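Local coordinates for protein MDM10 isoform 1 (Saccharomyces cerevisiae, PDB 7BTX) that helps tether the endoplasmic reticulum to mitochondria as part of the ERMES complex and acts in late assembly of the outer-membrane TOM translocase, at residues D[14-19]-D[76-81]; D[155-160]-D[167-172]. All coordinates share one frame; numbering follows the deposited sequence.

Interaction 1 of 2, residues D[14-19]-D[76-81]; sequences QSTHWS and SDAQQL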
ATOM      1  N   GLN D  14      -6.805 -35.858 -20.682  1.00 56.96           N
ATOM      2  CA  GLN D  14      -7.604 -36.036 -21.883  1.00 56.96           C
ATOM      3  C   GLN D  14      -6.758 -36.284 -23.119  1.00 56.96           C
ATOM      4  O   GLN D  14      -7.295 -36.707 -24.145  1.00 56.96           O
ATOM      5  CB  GLN D  14      -8.492 -34.812 -22.117  1.00 56.96           C
ATOM      6  CG  GLN D  14      -9.517 -34.559 -21.030  1.00 56.96           C
ATOM      7  CD  GLN D  14      -9.836 -33.088 -20.878  1.00 56.96           C
ATOM      8  OE1 GLN D  14      -9.561 -32.289 -21.772  1.00 56.96           O
ATOM      9  NE2 GLN D  14     -10.411 -32.721 -19.740  1.00 56.96           N
ATOM     10  N   SER D  15      -5.455 -36.025 -23.047  1.00 57.21           N
ATOM     11  CA  SER D  15      -4.563 -36.241 -24.175  1.00 57.21           C
ATOM     12  C   SER D  15      -3.910 -37.610 -24.165  1.00 57.21           C
ATOM     13  O   SER D  15      -3.628 -38.155 -25.235  1.00 57.21           O
ATOM     14  CB  SER D  15      -3.470 -35.168 -24.196  1.00 57.21           C
ATOM     15  OG  SER D  15      -2.579 -35.381 -25.273  1.00 57.21           O
ATOM     16  N   THR D  16      -3.661 -38.177 -22.987  1.00 52.91           N
ATOM     17  CA  THR D  16      -3.082 -39.505 -22.864  1.00 52.91           C
ATOM     18  C   THR D  16      -4.114 -40.558 -22.493  1.00 52.91           C
ATOM     19  O   THR D  16      -3.746 -41.721 -22.298  1.00 52.91           O
ATOM     20  CB  THR D  16      -1.954 -39.495 -21.836  1.00 52.91           C
ATOM     21  OG1 THR D  16      -2.489 -39.242 -20.535  1.00 52.91           O
ATOM     22  CG2 THR D  16      -0.971 -38.413 -22.173  1.00 52.91           C
ATOM     23  N   HIS D  17      -5.390 -40.165 -22.397  1.00 56.56           N
ATOM     24  CA  HIS D  17      -6.528 -41.029 -22.070  1.00 56.56           C
ATOM     25  C   HIS D  17      -6.341 -41.726 -20.720  1.00 56.56           C
ATOM     26  O   HIS D  17      -6.262 -42.950 -20.625  1.00 56.56           O
ATOM     27  CB  HIS D  17      -6.799 -42.041 -23.189  1.00 56.56           C
ATOM     28  CG  HIS D  17      -6.965 -41.415 -24.537  1.00 56.56           C
ATOM     29  ND1 HIS D  17      -7.890 -40.426 -24.788  1.00 56.56           N
ATOM     30  CD2 HIS D  17      -6.319 -41.632 -25.707  1.00 56.56           C
ATOM     31  CE1 HIS D  17      -7.809 -40.062 -26.055  1.00 56.56           C
ATOM     32  NE2 HIS D  17      -6.863 -40.778 -26.634  1.00 56.56           N
ATOM     33  N   TRP D  18      -6.271 -40.915 -19.668  1.00 52.38           N
ATOM     34  CA  TRP D  18      -6.156 -41.451 -18.320  1.00 52.38           C
ATOM     35  C   TRP D  18      -7.511 -41.757 -17.701  1.00 52.38           C
ATOM     36  O   TRP D  18      -7.587 -42.593 -16.790  1.00 52.38           O
ATOM     37  CB  TRP D  18      -5.377 -40.479 -17.432  1.00 52.38           C
ATOM     38  CG  TRP D  18      -5.198 -40.933 -16.015  1.00 52.38           C
ATOM     39  CD1 TRP D  18      -5.674 -40.321 -14.899  1.00 52.38           C
ATOM     40  CD2 TRP D  18      -4.505 -42.101 -15.564  1.00 52.38           C
ATOM     41  NE1 TRP D  18      -5.320 -41.026 -13.780  1.00 52.38           N
ATOM     42  CE2 TRP D  18      -4.599 -42.124 -14.163  1.00 52.38           C
ATOM     43  CE3 TRP D  18      -3.808 -43.126 -16.207  1.00 52.38           C
ATOM     44  CZ2 TRP D  18      -4.026 -43.127 -13.399  1.00 52.38           C
ATOM     45  CZ3 TRP D  18      -3.248 -44.115 -15.450  1.00 52.38           C
ATOM     46  CH2 TRP D  18      -3.349 -44.107 -14.060  1.00 52.38           C
ATOM     47  N   SER D  19      -8.577 -41.123 -18.209  1.00 62.19           N
ATOM     48  CA  SER D  19      -9.963 -41.325 -17.786  1.00 62.19           C
ATOM     49  C   SER D  19     -10.165 -41.030 -16.304  1.00 62.19           C
ATOM     50  O   SER D  19     -10.399 -41.945 -15.510  1.00 62.19           O
ATOM     51  CB  SER D  19     -10.452 -42.739 -18.123  1.00 62.19           C
ATOM     52  OG  SER D  19      -9.959 -43.679 -17.185  1.00 62.19           O
ATOM     53  N   SER D  76       5.831 -31.065 -22.413  1.00 46.36           N
ATOM     54  CA  SER D  76       5.202 -32.371 -22.321  1.00 46.36           C
ATOM     55  C   SER D  76       5.490 -33.212 -23.557  1.00 46.36           C
ATOM     56  O   SER D  76       5.606 -32.694 -24.669  1.00 46.36           O
ATOM     57  CB  SER D  76       3.704 -32.238 -22.146  1.00 46.36           C
ATOM     58  OG  SER D  76       3.095 -31.927 -23.381  1.00 46.36           O
ATOM     59  N   ASP D  77       5.591 -34.527 -23.347  1.00 52.22           N
ATOM     60  CA  ASP D  77       5.771 -35.460 -24.453  1.00 52.22           C
ATOM     61  C   ASP D  77       4.489 -35.659 -25.243  1.00 52.22           C
ATOM     62  O   ASP D  77       4.545 -35.990 -26.431  1.00 52.22           O
ATOM     63  CB  ASP D  77       6.253 -36.818 -23.942  1.00 52.22           C
ATOM     64  CG  ASP D  77       7.561 -36.733 -23.198  1.00 52.22           C
ATOM     65  OD1 ASP D  77       8.017 -35.606 -22.924  1.00 52.22           O
ATOM     66  OD2 ASP D  77       8.132 -37.796 -22.883  1.00 52.22           O
ATOM     67  N   ALA D  78       3.335 -35.489 -24.601  1.00 57.16           N
ATOM     68  CA  ALA D  78       2.048 -35.625 -25.271  1.00 57.16           C
ATOM     69  C   ALA D  78       1.860 -34.456 -26.223  1.00 57.16           C
ATOM     70  O   ALA D  78       1.519 -33.349 -25.798  1.00 57.16           O
ATOM     71  CB  ALA D  78       0.921 -35.676 -24.246  1.00 57.16           C
ATOM     72  N   GLN D  79       2.054 -34.701 -27.514  1.00 65.89           N
ATOM     73  CA  GLN D  79       2.124 -33.622 -28.490  1.00 65.89           C
ATOM     74  C   GLN D  79       0.758 -33.170 -28.987  1.00 65.89           C
ATOM     75  O   GLN D  79       0.672 -32.605 -30.084  1.00 65.89           O
ATOM     76  CB  GLN D  79       2.996 -34.044 -29.675  1.00 65.89           C
ATOM     77  CG  GLN D  79       4.493 -33.810 -29.477  1.00 65.89           C
ATOM     78  CD  GLN D  79       4.841 -32.363 -29.156  1.00 65.89           C
ATOM     79  OE1 GLN D  79       4.933 -31.972 -27.991  1.00 65.89           O
ATOM     80  NE2 GLN D  79       5.039 -31.561 -30.195  1.00 65.89           N
ATOM     81  N   GLN D  80      -0.306 -33.414 -28.224  1.00 67.89           N
ATOM     82  CA  GLN D  80      -1.651 -32.964 -28.551  1.00 67.89           C
ATOM     83  C   GLN D  80      -2.253 -32.156 -27.407  1.00 67.89           C
ATOM     84  O   GLN D  80      -3.474 -32.081 -27.272  1.00 67.89           O
ATOM     85  CB  GLN D  80      -2.549 -34.154 -28.883  1.00 67.89           C
ATOM     86  CG  GLN D  80      -2.123 -34.976 -30.095  1.00 67.89           C
ATOM     87  CD  GLN D  80      -1.105 -36.050 -29.746  1.00 67.89           C
ATOM     88  OE1 GLN D  80      -0.929 -36.397 -28.577  1.00 67.89           O
ATOM     89  NE2 GLN D  80      -0.431 -36.581 -30.760  1.00 67.89           N
ATOM     90  N   LEU D  81      -1.406 -31.541 -26.581  1.00 62.69           N
ATOM     91  CA  LEU D  81      -1.844 -31.097 -25.263  1.00 62.69           C
ATOM     92  C   LEU D  81      -2.586 -29.770 -25.310  1.00 62.69           C
ATOM     93  O   LEU D  81      -3.584 -29.596 -24.604  1.00 62.69           O
ATOM     94  CB  LEU D  81      -0.642 -30.999 -24.325  1.00 62.69           C
ATOM     95  CG  LEU D  81      -0.895 -30.817 -22.830  1.00 62.69           C
ATOM     96  CD1 LEU D  81       0.023 -31.723 -22.086  1.00 62.69           C
ATOM     97  CD2 LEU D  81      -0.643 -29.395 -22.396  1.00 62.69           C
TER

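Interaction 2 of 2, residues D[155-160]-D[167-172]; sequences AMIIKR and FMLKGV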
ATOM      1  N   ALA D 155       5.181 -26.308  -8.895  1.00 34.58           N
ATOM      2  CA  ALA D 155       5.713 -27.236  -9.875  1.00 34.58           C
ATOM      3  C   ALA D 155       4.824 -28.465  -9.943  1.00 34.58           C
ATOM      4  O   ALA D 155       4.057 -28.752  -9.026  1.00 34.58           O
ATOM      5  CB  ALA D 155       7.155 -27.626  -9.540  1.00 34.58           C
ATOM      6  N   MET D 156       4.934 -29.192 -11.050  1.00 36.30           N
ATOM      7  CA  MET D 156       4.184 -30.422 -11.248  1.00 36.30           C
ATOM      8  C   MET D 156       4.860 -31.298 -12.288  1.00 36.30           C
ATOM      9  O   MET D 156       5.097 -30.862 -13.415  1.00 36.30           O
ATOM     10  CB  MET D 156       2.751 -30.126 -11.680  1.00 36.30           C
ATOM     11  CG  MET D 156       1.909 -31.365 -11.850  1.00 36.30           C
ATOM     12  SD  MET D 156       0.181 -31.018 -12.153  1.00 36.30           S
ATOM     13  CE  MET D 156       0.286 -30.230 -13.747  1.00 36.30           C
ATOM     14  N   ILE D 157       5.176 -32.533 -11.923  1.00 35.30           N
ATOM     15  CA  ILE D 157       5.722 -33.519 -12.844  1.00 35.30           C
ATOM     16  C   ILE D 157       4.743 -34.674 -12.902  1.00 35.30           C
ATOM     17  O   ILE D 157       4.334 -35.189 -11.861  1.00 35.30           O
ATOM     18  CB  ILE D 157       7.112 -34.007 -12.402  1.00 35.30           C
ATOM     19  CG1 ILE D 157       8.060 -32.831 -12.197  1.00 35.30           C
ATOM     20  CG2 ILE D 157       7.689 -34.968 -13.408  1.00 35.30           C
ATOM     21  CD1 ILE D 157       9.257 -33.173 -11.376  1.00 35.30           C
ATOM     22  N   ILE D 158       4.353 -35.069 -14.104  1.00 38.63           N
ATOM     23  CA  ILE D 158       3.498 -36.229 -14.314  1.00 38.63           C
ATOM     24  C   ILE D 158       4.306 -37.218 -15.134  1.00 38.63           C
ATOM     25  O   ILE D 158       4.940 -36.836 -16.121  1.00 38.63           O
ATOM     26  CB  ILE D 158       2.192 -35.871 -15.029  1.00 38.63           C
ATOM     27  CG1 ILE D 158       1.504 -34.696 -14.355  1.00 38.63           C
ATOM     28  CG2 ILE D 158       1.255 -37.044 -15.036  1.00 38.63           C
ATOM     29  CD1 ILE D 158       0.383 -34.147 -15.171  1.00 38.63           C
ATOM     30  N   LYS D 159       4.307 -38.478 -14.722  1.00 43.51           N
ATOM     31  CA  LYS D 159       4.966 -39.551 -15.451  1.00 43.51           C
ATOM     32  C   LYS D 159       3.971 -40.687 -15.605  1.00 43.51           C
ATOM     33  O   LYS D 159       3.528 -41.254 -14.604  1.00 43.51           O
ATOM     34  CB  LYS D 159       6.206 -40.049 -14.707  1.00 43.51           C
ATOM     35  CG  LYS D 159       7.224 -38.996 -14.327  1.00 43.51           C
ATOM     36  CD  LYS D 159       7.946 -38.478 -15.539  1.00 43.51           C
ATOM     37  CE  LYS D 159       8.887 -39.519 -16.097  1.00 43.51           C
ATOM     38  NZ  LYS D 159       9.542 -39.021 -17.332  1.00 43.51           N
ATOM     39  N   ARG D 160       3.618 -41.031 -16.841  1.00 50.12           N
ATOM     40  CA  ARG D 160       2.784 -42.214 -17.048  1.00 50.12           C
ATOM     41  C   ARG D 160       3.699 -43.414 -17.275  1.00 50.12           C
ATOM     42  O   ARG D 160       4.215 -43.656 -18.366  1.00 50.12           O
ATOM     43  CB  ARG D 160       1.806 -42.026 -18.194  1.00 50.12           C
ATOM     44  CG  ARG D 160       0.810 -43.165 -18.234  1.00 50.12           C
ATOM     45  CD  ARG D 160      -0.380 -42.883 -19.098  1.00 50.12           C
ATOM     46  NE  ARG D 160      -1.293 -44.018 -19.111  1.00 50.12           N
ATOM     47  CZ  ARG D 160      -2.377 -44.089 -19.871  1.00 50.12           C
ATOM     48  NH1 ARG D 160      -3.154 -45.160 -19.829  1.00 50.12           N
ATOM     49  NH2 ARG D 160      -2.680 -43.093 -20.685  1.00 50.12           N
ATOM     50  N   PHE D 167       2.484 -41.631 -12.149  1.00 40.99           N
ATOM     51  CA  PHE D 167       3.137 -41.009 -11.008  1.00 40.99           C
ATOM     52  C   PHE D 167       3.005 -39.504 -11.145  1.00 40.99           C
ATOM     53  O   PHE D 167       2.989 -38.979 -12.258  1.00 40.99           O
ATOM     54  CB  PHE D 167       4.610 -41.408 -10.920  1.00 40.99           C
ATOM     55  CG  PHE D 167       5.345 -40.767  -9.781  1.00 40.99           C
ATOM     56  CD1 PHE D 167       5.088 -41.144  -8.475  1.00 40.99           C
ATOM     57  CD2 PHE D 167       6.284 -39.777 -10.015  1.00 40.99           C
ATOM     58  CE1 PHE D 167       5.756 -40.550  -7.425  1.00 40.99           C
ATOM     59  CE2 PHE D 167       6.956 -39.180  -8.969  1.00 40.99           C
ATOM     60  CZ  PHE D 167       6.690 -39.569  -7.674  1.00 40.99           C
ATOM     61  N   MET D 168       2.902 -38.809 -10.016  1.00 41.62           N
ATOM     62  CA  MET D 168       2.711 -37.371 -10.037  1.00 41.62           C
ATOM     63  C   MET D 168       3.419 -36.733  -8.859  1.00 41.62           C
ATOM     64  O   MET D 168       3.359 -37.246  -7.746  1.00 41.62           O
ATOM     65  CB  MET D 168       1.235 -37.009  -9.979  1.00 41.62           C
ATOM     66  CG  MET D 168       0.547 -36.922 -11.309  1.00 41.62           C
ATOM     67  SD  MET D 168      -1.039 -36.118 -11.105  1.00 41.62           S
ATOM     68  CE  MET D 168      -0.567 -34.741 -10.074  1.00 41.62           C
ATOM     69  N   LEU D 169       4.077 -35.612  -9.113  1.00 38.70           N
ATOM     70  CA  LEU D 169       4.643 -34.767  -8.078  1.00 38.70           C
ATOM     71  C   LEU D 169       3.976 -33.404  -8.145  1.00 38.70           C
ATOM     72  O   LEU D 169       3.553 -32.959  -9.210  1.00 38.70           O
ATOM     73  CB  LEU D 169       6.152 -34.616  -8.245  1.00 38.70           C
ATOM     74  CG  LEU D 169       7.039 -35.594  -7.490  1.00 38.70           C
ATOM     75  CD1 LEU D 169       8.347 -35.752  -8.213  1.00 38.70           C
ATOM     76  CD2 LEU D 169       7.278 -35.084  -6.095  1.00 38.70           C
ATOM     77  N   LYS D 170       3.875 -32.741  -6.996  1.00 39.74           N
ATOM     78  CA  LYS D 170       3.211 -31.440  -6.944  1.00 39.74           C
ATOM     79  C   LYS D 170       3.855 -30.635  -5.814  1.00 39.74           C
ATOM     80  O   LYS D 170       3.488 -30.789  -4.651  1.00 39.74           O
ATOM     81  CB  LYS D 170       1.722 -31.578  -6.730  1.00 39.74           C
ATOM     82  CG  LYS D 170       0.875 -31.457  -7.971  1.00 39.74           C
ATOM     83  CD  LYS D 170      -0.546 -31.868  -7.666  1.00 39.74           C
ATOM     84  CE  LYS D 170      -1.512 -31.402  -8.729  1.00 39.74           C
ATOM     85  NZ  LYS D 170      -2.862 -31.990  -8.532  1.00 39.74           N
ATOM     86  N   GLY D 171       4.798 -29.776  -6.173  1.00 40.02           N
ATOM     87  CA  GLY D 171       5.419 -28.897  -5.213  1.00 40.02           C
ATOM     88  C   GLY D 171       4.819 -27.509  -5.233  1.00 40.02           C
ATOM     89  O   GLY D 171       4.382 -26.999  -6.260  1.00 40.02           O
ATOM     90  N   VAL D 172       4.788 -26.896  -4.054  1.00 46.87           N
ATOM     91  CA  VAL D 172       4.352 -25.516  -3.870  1.00 46.87           C
ATOM     92  C   VAL D 172       5.284 -24.896  -2.838  1.00 46.87           C
ATOM     93  O   VAL D 172       5.456 -25.442  -1.745  1.00 46.87           O
ATOM     94  CB  VAL D 172       2.880 -25.430  -3.422  1.00 46.87           C
ATOM     95  CG1 VAL D 172       2.598 -24.106  -2.760  1.00 46.87           C
ATOM     96  CG2 VAL D 172       1.938 -25.605  -4.594  1.00 46.87           C
TER

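Interaction 1 of 2, residues D[14-19]-D[76-81]
The side-chain amide of Q80 brings its oxygen end toward the hydroxyl of S15, but OE1 stays 3.8 Å from S15 OG, so the two meet as neighbours and not as bonded partners. Another flat group, the indole of W18, lies away from this meeting: its ring meets that of Y13 at about 45° and touches Q187 and D189 of strand 179-189. The setting is that of a mitochondrial porin-like beta-barrel, in which the end of an N-terminal helix rests against the loop that follows strand 68-76. With its hydroxyl anti to the backbone N (chi1 179°), S15 points at that loop, and OG comes to 3.7 Å from A78 CB and 3.8 Å from Q80 CB. T16 adds an apolar touch through its methyl. Its OG1 turns back along the helix to bond to F12 O, which satisfies the hydroxyl and commits the methyl to the loop. A78 and L81 also lean on F12, while backbone hydrogen bonding between D77 and S140 ties the loop to the next strand. H17, with positive phi (58°), is the first residue to leave helical backbone angles. Just before it, T16 CG2 stands 3.9 Å from A78 CB.

Interaction 2 of 2, residues D[155-160]-D[167-172]
The amide of F167 gives the shortest bond of the pair: its N lies 2.7 Å from K159 O, nearly in line with the carbonyl. K159 N answers to F167 O at 2.8 Å, with an N-H...O angle of 175°, so this hydrogen-bonded pair is gripped from both sides close to the turn of an antiparallel beta-hairpin. The hairpin is built from strands 152-162 and 165-174 of the barrel wall. Further along, L169 N sends a straight bond in the carbonyl plane to I157 O at 2.8 Å, whereas the return bond from I157 N, 3.2 Å from L169 O, comes from above the carbonyl plane. M156, I158, M168 and K170 share one face of the sheet, and there I158 and M168 pack against helix 5-16, which marks it as the face toward the barrel interior. I158 CG2 sits 3.8 Å from M168 CG, the two side chains lying alongside each other and pointing the same way. M156 runs out extended through chi1 and chi2 (-178° and 173°), which carries SD to 3.8 Å from K170 CE. On the opposite face I157 and L169 meet by their methyls. K159 bends off toward the preceding strand, where NZ bonds to S140 OG and Y142 OH, while its CG lies at the edge of the F167 ring, near the ring plane.

In the fold
From the N terminus the chain first forms helix 5-16, and interaction 1 then closes a loop of 56 residues, spanning strands 44-48, 55-62 and 68-76, by bringing 76-81 back against the helix end. Interaction 2 opens only after that loop is complete and closes a tight hairpin, so the two follow in series and neither nest nor cross. Their centres are about 15 Å apart, on the same side of the chain's centre. The first joins helix and loop; the second knits neighbouring strands of the wall. They meet where the W18 ring packs against R160, while L9, F12 and Y13 carry the helix onto the inner face of the hairpin.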